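Long-range contacts in SAM-dependent O-methyltransferase (Leptospira interrogans, PDB 2HNK), which probably transfers a methyl group from S-adenosylmethionine to a hydroxyl oxygen of its substrate, and is seen here with S-adenosyl-L-homocysteine bound: residues C[158-163]-C[199-204]; C[152-157]-C[178-183]; C[124-129]-C[164-169]; C[214-219]-C[226-231]. All blocks are in the same frame, centred on the assembly; numbering follows the deposited sequence.

How the contacts relate
From the N terminus, helix 121-130 supplies 124-129, and contact 3 closes when the chain reaches 164-169 on helix 160-170. Within that loop the chain runs along strand 148-153 and opens contact 2 at 152-157, then contact 1 at 158-163. Contact 2 closes at 178-183 and contact 1 at 199-204, so contacts 1, 2 and 3 all cross one another along the chain. Contact 4, the hairpin of 214-219 with 226-231, follows in series. Contacts 1 and 2 share the cofactor site, and helix 160-170 serves contacts 1 and 3. The A179 N to S226 O bond joins contact 2 to contact 4 across neighbouring strands of the sheet.

Contact 1: residues C[158-163]-C[199-204]; sequences ENYPNY and VGIRKF. With SAH (S-adenosyl-L-homocysteine), chain O.
The Y160 ring turns its edge to one face of F204, a T-shaped (edge-to-face) pair with centroids 5.4 Å apart and planes at 72°. CD2 of Y160 stands above the F204 ring, displaced toward its rim, while F204 CG lies at the edge of Y160, near the plane of that ring. The stack joins the N-terminal turn of helix 160-170 to helix 196-210, two helices of the Rossmann-like fold of class I methyltransferases. They follow the neighbouring strands 148-153 and 175-180, and L153 of the first strand touches both rings. F204 sends CG away from its own backbone N (chi1 173°), which carries the ring past the start of the opposite helix, with CD1 3.6 Å from the carbonyl oxygen of Y160. I201 CG1 adds an apolar contact to Y160 CD2. Beside the rings the backbones come close: G200 has no side chain, and its CA approaches E158 CA to 4.1 Å. P161 lies along the same helix, its CD 3.2 Å from G200 O and its CG against K203 CB, about one turn further on. That carbonyl oxygen already accepts the helical N-H of F204. The buried hydroxyl of Y160 is satisfied beyond the two helices, by D180 O and K157 NZ. Within 158-163, N162 ND2 donates to N159 OD1 over 2.7 Å, while N159 ND2 reaches D156. Toward the cofactor, Y163 OH, hydrogen-bonded to D156 OD1, sits 3.1 Å from N6 of the S-adenosyl-L-homocysteine adenine.

Contact 2: residues C[152-157]-C[178-183]; sequences FLDADK and IADNVL. With SAH (S-adenosyl-L-homocysteine), chain O.
K157 NZ is gripped from both segments: it donates to N181 OD1 at 3.0 Å, to A155 O in the carbonyl plane, and weakly to D154 OD1, with which it forms a salt bridge. A bend at chi2 (-58°), with the chain extended beyond it, brings NZ to these oxygens. It meets N181 OD1 from above the amide carbonyl, 44° out of plane. Y160 OH is a further partner. Three acceptor oxygens converge here, D154 OD1 lying 2.9 Å from N181 OD1 and 3.1 Å from D180 OD2. The two carboxylates point the same way with planes nearly perpendicular. A trio of two aspartates and an asparagine, as D154, D180 and N181 form here, holds a divalent metal in catechol-type O-methyltransferases; the clustering is consistent with such a site. The cluster lies at the C-terminal side of parallel strands 148-153 and 175-180 of the Rossmann-like sheet: L153 N bonds to I178 O, and D180 N to L153 O at 2.9 Å. N181 ND2 is held by D223. D154 OD2, the other branch of the carboxylate, accepts from the amino N of S-adenosyl-L-homocysteine at 3.0 Å. The F152 ring presents its edge to that amino group, while its CD1 packs on I178 CG2 and its CZ reaches D180 CB, 3.9 Å away.

Contact 3: residues C[124-129]-C[164-169]; sequences TLQVLI and YPLILK
L166 reaches across to three residues of helix 121-130, and both its methyls are engaged. CD1 lies against L125, 4.0 Å from its CB, while CD2 faces both I129 CD1, at 3.8 Å, and the amide oxygen OE1 of Q126, at 3.5 Å. I129 and Q126 each run at about a right angle to the leucine; L125 meets it more obliquely. With CG opposite its carbonyl carbon (chi1 -52°), L166 aims its fork at the facing helix. One turn on, I129 CG2 touches K169 CG at 4.2 Å, but the lysine then leads its charged end away from the interface. In the second shell, Q126 bends at chi2 (60°), and its NE2 donates to D130 OD2, a bond that helps fix which end of the amide faces L166. L125 is further backed by Y163 and L170 of the partner helix, and I129 by L170. The contact is mostly apolar and lies at the surface, between helix segments whose axes pass 10.2 Å apart, running in the same general direction but inclined at 34°. Both helices are connections of β-α-β units in the Rossmann-like fold: helix 121-130 leads from strand 114-118 to strand 148-153, and helix 160-170 from strand 148-153 to strand 175-180. Beneath them L125 rests on I65 and I67 of strand 63-67, L128 on I65, and I167 on I67, while L168 leans toward V214 of strand 214-219.

Contact 4: residues C[214-219]-C[226-231]; sequences VDVSLV and SLVRKR. With SO4 (sulfate ion), chain M.
R231 threads between V214, D215 and a sulfate ion. Its CB lies 3.4 Å from sulfate O1, and its CG, opposite the carbonyl carbon at chi1 -59°, lies 3.6 Å from D215 OD2. CD comes next, near both that oxygen and V214 O; a bend at chi3 (68°) then turns the guanidinium across D215. NE reaches OD2 only as a long salt bridge of 3.9 Å, with the oxygen well out of the guanidinium plane, so charge rather than a directed N-H holds the pair. NE and NH2 also lie near sulfate O2, at 3.7 Å from NE, and NH1 ends 4.0 Å from D215 OD1. R229 takes the same sulfate at the edge of its guanidinium, NH1 donating to O1 at 2.8 Å and NH2 only weakly. L232 N and K57 NZ of the second subunit also bind the ion, which probably came from the crystallisation liquor. These charges lie at the open end of the hairpin of strands 214-219 and 225-230, the antiparallel edge of the 3-2-1-4-5-7-6 sheet of class I methyltransferases. D215 with R229 and S217 with L227 are its hydrogen-bonded pairs, and L227 N points almost straight at S217 O, 2.7 Å away. V214, V216 and V228 share one face, where V214 CG2 meets V228 CG1 at 3.8 Å beneath helices 160-170 and 196-210. K230 on that face donates its NZ to L168 O and L171 O. The S217 and L227 face packs on F51 of the second subunit, and V219, its CG2 on L227 CD1, meets V219 of that subunit.

Contact 1: residues C[158-163]-C[199-204]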
# COMPACT_ATOMS: atom_id res chain seq x y z
N GLU C 158 5.73 -23.37 2.08
CA GLU C 158 5.17 -24.52 1.37
C GLU C 158 3.68 -24.68 1.65
O GLU C 158 2.95 -25.27 0.84
CB GLU C 158 5.92 -25.80 1.73
CG GLU C 158 5.69 -26.25 3.15
CD GLU C 158 6.61 -27.36 3.57
OE1 GLU C 158 7.70 -27.50 2.95
OE2 GLU C 158 6.26 -28.08 4.53
N ASN C 159 3.24 -24.14 2.79
CA ASN C 159 1.83 -24.17 3.18
C ASN C 159 0.98 -22.96 2.79
O ASN C 159 -0.20 -22.91 3.15
CB ASN C 159 1.69 -24.46 4.67
CG ASN C 159 1.49 -25.95 4.96
OD1 ASN C 159 0.95 -26.68 4.13
ND2 ASN C 159 1.93 -26.39 6.13
N TYR C 160 1.56 -22.00 2.06
CA TYR C 160 0.83 -20.80 1.62
C TYR C 160 -0.48 -21.11 0.89
O TYR C 160 -1.52 -20.52 1.22
CB TYR C 160 1.72 -19.89 0.75
CG TYR C 160 2.53 -18.82 1.45
CD1 TYR C 160 3.04 -19.01 2.74
CD2 TYR C 160 2.82 -17.61 0.80
CE1 TYR C 160 3.80 -18.01 3.37
CE2 TYR C 160 3.58 -16.61 1.42
CZ TYR C 160 4.07 -16.82 2.70
OH TYR C 160 4.83 -15.84 3.30
N PRO C 161 -0.45 -22.03 -0.11
CA PRO C 161 -1.73 -22.38 -0.76
C PRO C 161 -2.77 -23.02 0.18
O PRO C 161 -3.95 -22.99 -0.13
CB PRO C 161 -1.33 -23.34 -1.89
CG PRO C 161 0.02 -23.83 -1.54
CD PRO C 161 0.68 -22.76 -0.72
N ASN C 162 -2.34 -23.57 1.31
CA ASN C 162 -3.29 -24.11 2.29
C ASN C 162 -3.84 -23.07 3.26
O ASN C 162 -4.97 -23.20 3.75
CB ASN C 162 -2.68 -25.29 3.04
CG ASN C 162 -2.24 -26.41 2.10
OD1 ASN C 162 -2.97 -26.78 1.19
ND2 ASN C 162 -1.03 -26.91 2.30
N TYR C 163 -3.04 -22.05 3.56
CA TYR C 163 -3.51 -20.95 4.40
C TYR C 163 -4.58 -20.13 3.68
O TYR C 163 -5.56 -19.69 4.30
CB TYR C 163 -2.34 -20.06 4.85
CG TYR C 163 -1.38 -20.76 5.80
CD1 TYR C 163 -1.84 -21.26 7.02
CD2 TYR C 163 -0.03 -20.91 5.49
CE1 TYR C 163 -0.98 -21.90 7.91
CE2 TYR C 163 0.85 -21.55 6.38
CZ TYR C 163 0.35 -22.05 7.58
OH TYR C 163 1.17 -22.70 8.48
N VAL C 199 7.64 -23.81 -4.53
CA VAL C 199 6.42 -24.35 -5.13
C VAL C 199 5.17 -23.78 -4.43
O VAL C 199 4.26 -23.29 -5.09
CB VAL C 199 6.43 -25.92 -5.17
CG1 VAL C 199 5.08 -26.49 -5.64
CG2 VAL C 199 7.55 -26.43 -6.10
N GLY C 200 5.15 -23.81 -3.10
CA GLY C 200 4.04 -23.26 -2.31
C GLY C 200 3.72 -21.81 -2.67
O GLY C 200 2.57 -21.48 -2.94
N ILE C 201 4.74 -20.96 -2.70
CA ILE C 201 4.59 -19.55 -3.09
C ILE C 201 4.07 -19.36 -4.53
O ILE C 201 3.14 -18.58 -4.74
CB ILE C 201 5.90 -18.75 -2.82
CG1 ILE C 201 6.21 -18.77 -1.33
CG2 ILE C 201 5.79 -17.31 -3.36
CD1 ILE C 201 7.60 -18.30 -0.97
N ARG C 202 4.65 -20.07 -5.50
CA ARG C 202 4.16 -20.04 -6.89
C ARG C 202 2.68 -20.40 -7.00
O ARG C 202 1.92 -19.71 -7.67
CB ARG C 202 4.94 -21.00 -7.79
CG ARG C 202 6.26 -20.48 -8.31
CD ARG C 202 6.68 -21.23 -9.58
NE ARG C 202 8.12 -21.11 -9.79
CZ ARG C 202 9.02 -22.03 -9.46
NH1 ARG C 202 8.65 -23.18 -8.91
NH2 ARG C 202 10.31 -21.82 -9.68
N LYS C 203 2.30 -21.50 -6.35
CA LYS C 203 0.91 -21.96 -6.29
C LYS C 203 0.00 -20.93 -5.64
O LYS C 203 -1.11 -20.70 -6.10
CB LYS C 203 0.82 -23.27 -5.49
CG LYS C 203 1.27 -24.50 -6.24
CD LYS C 203 0.93 -25.74 -5.42
CE LYS C 203 0.29 -26.81 -6.27
NZ LYS C 203 -0.75 -27.55 -5.48
N PHE C 204 0.48 -20.34 -4.55
CA PHE C 204 -0.24 -19.25 -3.88
C PHE C 204 -0.46 -18.07 -4.83
O PHE C 204 -1.59 -17.61 -5.00
CB PHE C 204 0.50 -18.82 -2.61
CG PHE C 204 -0.09 -17.60 -1.95
CD1 PHE C 204 -1.12 -17.72 -1.02
CD2 PHE C 204 0.40 -16.33 -2.25
CE1 PHE C 204 -1.67 -16.61 -0.40
CE2 PHE C 204 -0.14 -15.19 -1.63
CZ PHE C 204 -1.18 -15.33 -0.70
N SAH O . 6.69 -11.79 10.84
CA SAH O . 8.07 -12.08 11.35
CB SAH O . 8.78 -13.07 10.42
CG SAH O . 8.12 -14.45 10.36
SD SAH O . 9.38 -15.72 10.11
C SAH O . 8.93 -10.82 11.57
O SAH O . 10.04 -10.89 12.10
OXT SAH O . 8.53 -9.70 11.24
C5' SAH O . 8.21 -17.10 10.13
C4' SAH O . 7.77 -17.57 11.51
O4' SAH O . 6.69 -18.46 11.37
C3' SAH O . 8.86 -18.32 12.26
O3' SAH O . 9.02 -17.73 13.53
C2' SAH O . 8.35 -19.74 12.43
O2' SAH O . 8.62 -20.21 13.74
C1' SAH O . 6.85 -19.59 12.19
N9 SAH O . 6.22 -20.79 11.61
C8 SAH O . 6.78 -21.76 10.79
N7 SAH O . 5.83 -22.68 10.51
C5 SAH O . 4.67 -22.32 11.11
C6 SAH O . 3.40 -22.90 11.16
N6 SAH O . 3.13 -24.03 10.52
N1 SAH O . 2.40 -22.28 11.90
C2 SAH O . 2.65 -21.10 12.58
N3 SAH O . 3.91 -20.54 12.53
C4 SAH O . 4.91 -21.14 11.81

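Contact 2: residues C[152-157]-C[178-183]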
# COMPACT_ATOMS: atom_id res chain seq x y z
N PHE C 152 -1.79 -10.90 7.94
CA PHE C 152 -0.41 -10.91 7.49
C PHE C 152 0.09 -12.36 7.39
O PHE C 152 0.19 -13.05 8.40
CB PHE C 152 0.47 -10.09 8.43
CG PHE C 152 1.88 -9.91 7.94
CD1 PHE C 152 2.14 -9.42 6.66
CD2 PHE C 152 2.95 -10.22 8.76
CE1 PHE C 152 3.45 -9.27 6.21
CE2 PHE C 152 4.27 -10.05 8.32
CZ PHE C 152 4.51 -9.58 7.04
N LEU C 153 0.38 -12.80 6.17
CA LEU C 153 0.88 -14.14 5.93
C LEU C 153 2.40 -14.15 5.76
O LEU C 153 2.94 -13.67 4.75
CB LEU C 153 0.20 -14.76 4.70
CG LEU C 153 0.71 -16.13 4.22
CD1 LEU C 153 0.64 -17.20 5.34
CD2 LEU C 153 -0.02 -16.61 2.97
N ASP C 154 3.08 -14.72 6.75
CA ASP C 154 4.54 -14.79 6.77
C ASP C 154 5.04 -16.05 7.50
O ASP C 154 6.01 -16.00 8.26
CB ASP C 154 5.10 -13.53 7.44
CG ASP C 154 6.58 -13.35 7.20
OD1 ASP C 154 7.13 -13.94 6.23
OD2 ASP C 154 7.20 -12.60 7.97
N ALA C 155 4.39 -17.18 7.26
CA ALA C 155 4.73 -18.42 7.94
C ALA C 155 5.50 -19.37 7.01
O ALA C 155 6.28 -18.92 6.17
CB ALA C 155 3.47 -19.09 8.50
N ASP C 156 5.29 -20.68 7.18
CA ASP C 156 5.97 -21.67 6.35
C ASP C 156 5.44 -21.61 4.91
O ASP C 156 4.24 -21.75 4.68
CB ASP C 156 5.88 -23.07 6.96
CG ASP C 156 4.46 -23.52 7.20
OD1 ASP C 156 3.69 -22.75 7.82
OD2 ASP C 156 4.11 -24.64 6.78
N LYS C 157 6.35 -21.40 3.97
CA LYS C 157 6.01 -21.02 2.60
C LYS C 157 5.32 -22.12 1.82
O LYS C 157 4.44 -21.86 0.99
CB LYS C 157 7.26 -20.55 1.85
CG LYS C 157 8.18 -19.59 2.62
CD LYS C 157 7.44 -18.32 3.04
CE LYS C 157 8.28 -17.48 4.00
NZ LYS C 157 7.43 -16.59 4.83
N ILE C 178 -2.26 -9.43 3.49
CA ILE C 178 -0.93 -8.97 3.14
C ILE C 178 -0.01 -10.18 3.17
O ILE C 178 0.19 -10.78 4.21
CB ILE C 178 -0.43 -7.85 4.10
CG1 ILE C 178 -1.46 -6.70 4.19
CG2 ILE C 178 0.93 -7.34 3.65
CD1 ILE C 178 -1.06 -5.55 5.10
N ALA C 179 0.51 -10.56 2.01
CA ALA C 179 1.34 -11.75 1.92
C ALA C 179 2.81 -11.42 1.70
O ALA C 179 3.17 -10.72 0.76
CB ALA C 179 0.81 -12.69 0.82
N ASP C 180 3.65 -11.95 2.58
CA ASP C 180 5.09 -11.72 2.54
C ASP C 180 5.84 -12.77 1.70
O ASP C 180 5.37 -13.89 1.54
CB ASP C 180 5.64 -11.69 3.97
CG ASP C 180 6.92 -10.88 4.09
OD1 ASP C 180 6.97 -9.78 3.50
OD2 ASP C 180 7.88 -11.35 4.77
N ASN C 181 7.02 -12.38 1.18
CA ASN C 181 7.94 -13.30 0.49
C ASN C 181 7.45 -13.86 -0.84
O ASN C 181 7.92 -14.91 -1.29
CB ASN C 181 8.37 -14.47 1.40
CG ASN C 181 9.18 -14.03 2.60
OD1 ASN C 181 8.70 -14.05 3.74
ND2 ASN C 181 10.41 -13.62 2.35
N VAL C 182 6.52 -13.16 -1.48
CA VAL C 182 5.86 -13.65 -2.69
C VAL C 182 6.79 -13.74 -3.91
O VAL C 182 6.44 -14.35 -4.92
CB VAL C 182 4.55 -12.87 -3.03
CG1 VAL C 182 3.46 -13.14 -1.97
CG2 VAL C 182 4.80 -11.36 -3.19
N LEU C 183 7.98 -13.15 -3.81
CA LEU C 183 8.97 -13.25 -4.89
C LEU C 183 10.09 -14.24 -4.58
O LEU C 183 10.82 -14.65 -5.47
CB LEU C 183 9.51 -11.87 -5.27
CG LEU C 183 8.47 -10.92 -5.91
CD1 LEU C 183 9.06 -9.56 -6.17
CD2 LEU C 183 7.88 -11.51 -7.19
N SAH O . 6.69 -11.79 10.84
CA SAH O . 8.07 -12.08 11.35
CB SAH O . 8.78 -13.07 10.42
CG SAH O . 8.12 -14.45 10.36
SD SAH O . 9.38 -15.72 10.11
C SAH O . 8.93 -10.82 11.57
O SAH O . 10.04 -10.89 12.10
OXT SAH O . 8.53 -9.70 11.24
C5' SAH O . 8.21 -17.10 10.13
C4' SAH O . 7.77 -17.57 11.51
O4' SAH O . 6.69 -18.46 11.37
C3' SAH O . 8.86 -18.32 12.26
O3' SAH O . 9.02 -17.73 13.53
C2' SAH O . 8.35 -19.74 12.43
O2' SAH O . 8.62 -20.21 13.74
C1' SAH O . 6.85 -19.59 12.19
N9 SAH O . 6.22 -20.79 11.61
C8 SAH O . 6.78 -21.76 10.79
N7 SAH O . 5.83 -22.68 10.51
C5 SAH O . 4.67 -22.32 11.11
C6 SAH O . 3.40 -22.90 11.16
N6 SAH O . 3.13 -24.03 10.52
N1 SAH O . 2.40 -22.28 11.90
C2 SAH O . 2.65 -21.10 12.58
N3 SAH O . 3.91 -20.54 12.53
C4 SAH O . 4.91 -21.14 11.81

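Contact 3: residues C[124-129]-C[164-169]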
# COMPACT_ATOMS: atom_id res chain seq x y z
N THR C 124 -4.82 -23.55 14.34
CA THR C 124 -5.27 -22.35 15.03
C THR C 124 -6.37 -21.67 14.23
O THR C 124 -7.38 -21.21 14.78
CB THR C 124 -4.09 -21.40 15.30
OG1 THR C 124 -3.14 -22.05 16.15
CG2 THR C 124 -4.58 -20.11 15.97
N LEU C 125 -6.19 -21.63 12.91
CA LEU C 125 -7.14 -20.97 12.04
C LEU C 125 -8.43 -21.79 11.90
O LEU C 125 -9.51 -21.21 11.88
CB LEU C 125 -6.52 -20.67 10.67
CG LEU C 125 -5.33 -19.69 10.60
CD1 LEU C 125 -4.91 -19.51 9.14
CD2 LEU C 125 -5.63 -18.34 11.25
N GLN C 126 -8.31 -23.11 11.81
CA GLN C 126 -9.49 -23.98 11.69
C GLN C 126 -10.36 -23.96 12.93
O GLN C 126 -11.58 -23.86 12.82
CB GLN C 126 -9.10 -25.42 11.36
CG GLN C 126 -10.30 -26.31 11.01
CD GLN C 126 -11.07 -25.80 9.80
OE1 GLN C 126 -10.51 -25.66 8.71
NE2 GLN C 126 -12.36 -25.52 9.98
N VAL C 127 -9.74 -24.03 14.11
CA VAL C 127 -10.46 -23.93 15.38
C VAL C 127 -11.23 -22.60 15.49
O VAL C 127 -12.35 -22.55 16.02
CB VAL C 127 -9.49 -24.09 16.57
CG1 VAL C 127 -10.18 -23.77 17.89
CG2 VAL C 127 -8.92 -25.50 16.59
N LEU C 128 -10.62 -21.54 14.97
CA LEU C 128 -11.21 -20.20 14.96
C LEU C 128 -12.41 -20.13 14.00
O LEU C 128 -13.44 -19.53 14.32
CB LEU C 128 -10.13 -19.18 14.56
CG LEU C 128 -10.10 -17.80 15.21
CD1 LEU C 128 -10.11 -17.88 16.72
CD2 LEU C 128 -8.87 -17.06 14.73
N ILE C 129 -12.28 -20.77 12.84
CA ILE C 129 -13.39 -20.88 11.90
C ILE C 129 -14.58 -21.64 12.53
O ILE C 129 -15.72 -21.18 12.46
CB ILE C 129 -12.95 -21.53 10.57
CG1 ILE C 129 -12.03 -20.59 9.79
CG2 ILE C 129 -14.18 -21.88 9.71
CD1 ILE C 129 -11.21 -21.27 8.71
N TYR C 164 -4.40 -19.97 2.37
CA TYR C 164 -5.25 -19.11 1.55
C TYR C 164 -6.77 -19.28 1.75
O TYR C 164 -7.45 -18.31 2.11
CB TYR C 164 -4.84 -19.20 0.08
CG TYR C 164 -5.58 -18.24 -0.81
CD1 TYR C 164 -5.38 -16.86 -0.70
CD2 TYR C 164 -6.48 -18.70 -1.77
CE1 TYR C 164 -6.08 -15.97 -1.53
CE2 TYR C 164 -7.18 -17.82 -2.60
CZ TYR C 164 -6.98 -16.46 -2.46
OH TYR C 164 -7.66 -15.58 -3.28
N PRO C 165 -7.32 -20.49 1.52
CA PRO C 165 -8.78 -20.65 1.73
C PRO C 165 -9.25 -20.33 3.15
O PRO C 165 -10.33 -19.77 3.30
CB PRO C 165 -9.04 -22.12 1.37
CG PRO C 165 -7.69 -22.79 1.43
CD PRO C 165 -6.70 -21.75 1.03
N LEU C 166 -8.44 -20.64 4.15
CA LEU C 166 -8.75 -20.33 5.56
C LEU C 166 -8.74 -18.82 5.86
O LEU C 166 -9.59 -18.32 6.63
CB LEU C 166 -7.78 -21.05 6.50
CG LEU C 166 -7.53 -22.57 6.40
CD1 LEU C 166 -6.45 -23.00 7.40
CD2 LEU C 166 -8.80 -23.40 6.63
N ILE C 167 -7.78 -18.11 5.27
CA ILE C 167 -7.69 -16.65 5.36
C ILE C 167 -8.94 -16.02 4.76
O ILE C 167 -9.53 -15.12 5.34
CB ILE C 167 -6.43 -16.12 4.62
CG1 ILE C 167 -5.16 -16.53 5.39
CG2 ILE C 167 -6.51 -14.60 4.40
CD1 ILE C 167 -3.90 -16.53 4.55
N LEU C 168 -9.33 -16.53 3.59
CA LEU C 168 -10.42 -15.97 2.82
C LEU C 168 -11.76 -16.17 3.53
O LEU C 168 -12.66 -15.33 3.42
CB LEU C 168 -10.45 -16.65 1.45
CG LEU C 168 -10.48 -15.76 0.21
CD1 LEU C 168 -9.41 -14.67 0.28
CD2 LEU C 168 -10.32 -16.63 -1.03
N LYS C 169 -11.88 -17.28 4.26
CA LYS C 169 -13.05 -17.60 5.06
C LYS C 169 -13.12 -16.73 6.32
O LYS C 169 -14.19 -16.25 6.71
CB LYS C 169 -13.06 -19.10 5.39
CG LYS C 169 -14.28 -19.56 6.21
CD LYS C 169 -15.02 -20.71 5.52
CE LYS C 169 -15.85 -20.21 4.34
NZ LYS C 169 -16.19 -21.30 3.37

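Contact 4: residues C[214-219]-C[226-231]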
# COMPACT_ATOMS: atom_id res chain seq x y z
N VAL C 214 -11.13 -12.00 -5.35
CA VAL C 214 -10.15 -11.05 -4.82
C VAL C 214 -9.53 -10.17 -5.90
O VAL C 214 -9.65 -10.45 -7.09
CB VAL C 214 -9.00 -11.76 -4.02
CG1 VAL C 214 -9.55 -12.74 -2.99
CG2 VAL C 214 -8.00 -12.45 -4.96
N ASP C 215 -8.86 -9.10 -5.47
CA ASP C 215 -7.97 -8.31 -6.32
C ASP C 215 -6.58 -8.37 -5.73
O ASP C 215 -6.42 -8.52 -4.52
CB ASP C 215 -8.43 -6.85 -6.40
CG ASP C 215 -9.72 -6.70 -7.18
OD1 ASP C 215 -9.74 -7.12 -8.36
OD2 ASP C 215 -10.70 -6.15 -6.61
N VAL C 216 -5.57 -8.24 -6.59
CA VAL C 216 -4.18 -8.34 -6.14
C VAL C 216 -3.29 -7.21 -6.67
O VAL C 216 -3.36 -6.83 -7.84
CB VAL C 216 -3.57 -9.76 -6.44
CG1 VAL C 216 -3.72 -10.13 -7.91
CG2 VAL C 216 -2.11 -9.86 -5.98
N SER C 217 -2.44 -6.70 -5.79
CA SER C 217 -1.33 -5.85 -6.18
C SER C 217 -0.05 -6.43 -5.59
O SER C 217 0.08 -6.56 -4.38
CB SER C 217 -1.54 -4.41 -5.72
OG SER C 217 -0.44 -3.60 -6.11
N LEU C 218 0.88 -6.82 -6.47
CA LEU C 218 2.14 -7.42 -6.05
C LEU C 218 3.26 -6.37 -6.06
O LEU C 218 3.80 -6.01 -7.11
CB LEU C 218 2.49 -8.61 -6.95
CG LEU C 218 3.48 -9.66 -6.39
CD1 LEU C 218 3.49 -10.90 -7.28
CD2 LEU C 218 4.90 -9.10 -6.20
N VAL C 219 3.60 -5.90 -4.87
CA VAL C 219 4.46 -4.75 -4.68
C VAL C 219 5.90 -5.21 -4.52
O VAL C 219 6.18 -6.05 -3.67
CB VAL C 219 4.01 -3.97 -3.40
CG1 VAL C 219 4.83 -2.71 -3.21
CG2 VAL C 219 2.53 -3.65 -3.46
N SER C 226 2.37 -8.99 -1.52
CA SER C 226 1.10 -8.99 -2.22
C SER C 226 0.02 -8.41 -1.37
O SER C 226 -0.16 -8.81 -0.22
CB SER C 226 0.69 -10.39 -2.68
OG SER C 226 1.35 -10.72 -3.88
N LEU C 227 -0.70 -7.45 -1.94
CA LEU C 227 -1.88 -6.88 -1.31
C LEU C 227 -3.06 -7.57 -1.96
O LEU C 227 -3.32 -7.37 -3.15
CB LEU C 227 -1.91 -5.37 -1.52
CG LEU C 227 -0.70 -4.61 -0.97
CD1 LEU C 227 -0.82 -3.12 -1.21
CD2 LEU C 227 -0.47 -4.91 0.52
N VAL C 228 -3.75 -8.40 -1.18
CA VAL C 228 -4.85 -9.21 -1.68
C VAL C 228 -6.16 -8.82 -0.98
O VAL C 228 -6.39 -9.17 0.19
CB VAL C 228 -4.58 -10.73 -1.51
CG1 VAL C 228 -5.67 -11.56 -2.15
CG2 VAL C 228 -3.23 -11.12 -2.08
N ARG C 229 -7.01 -8.10 -1.69
CA ARG C 229 -8.26 -7.63 -1.11
C ARG C 229 -9.44 -8.52 -1.49
O ARG C 229 -9.69 -8.75 -2.66
CB ARG C 229 -8.53 -6.17 -1.51
CG ARG C 229 -9.72 -5.56 -0.81
CD ARG C 229 -10.12 -4.24 -1.45
NE ARG C 229 -11.47 -3.84 -1.05
CZ ARG C 229 -12.58 -4.12 -1.73
NH1 ARG C 229 -12.53 -4.80 -2.87
NH2 ARG C 229 -13.75 -3.71 -1.27
N LYS C 230 -10.14 -9.01 -0.47
CA LYS C 230 -11.35 -9.80 -0.67
C LYS C 230 -12.45 -8.84 -1.11
O LYS C 230 -12.69 -7.83 -0.45
CB LYS C 230 -11.74 -10.52 0.63
CG LYS C 230 -12.95 -11.44 0.51
CD LYS C 230 -13.28 -12.06 1.86
CE LYS C 230 -14.49 -12.97 1.78
NZ LYS C 230 -14.72 -13.68 3.07
N ARG C 231 -13.08 -9.14 -2.23
CA ARG C 231 -14.10 -8.27 -2.80
C ARG C 231 -15.42 -8.39 -2.04
O ARG C 231 -15.67 -9.39 -1.36
CB ARG C 231 -14.29 -8.56 -4.28
CG ARG C 231 -13.01 -8.37 -5.08
CD ARG C 231 -13.17 -8.84 -6.49
NE ARG C 231 -14.09 -7.99 -7.23
CZ ARG C 231 -14.16 -7.93 -8.55
NH1 ARG C 231 -13.35 -8.68 -9.30
NH2 ARG C 231 -15.03 -7.12 -9.12
S SO4 M . -15.52 -4.48 -4.94
O1 SO4 M . -15.14 -5.30 -3.81
O2 SO4 M . -14.51 -4.56 -5.99
O3 SO4 M . -16.79 -4.97 -5.46
O4 SO4 M . -15.65 -3.10 -4.52
O HOH W 1 -10.64 -6.08 -4.21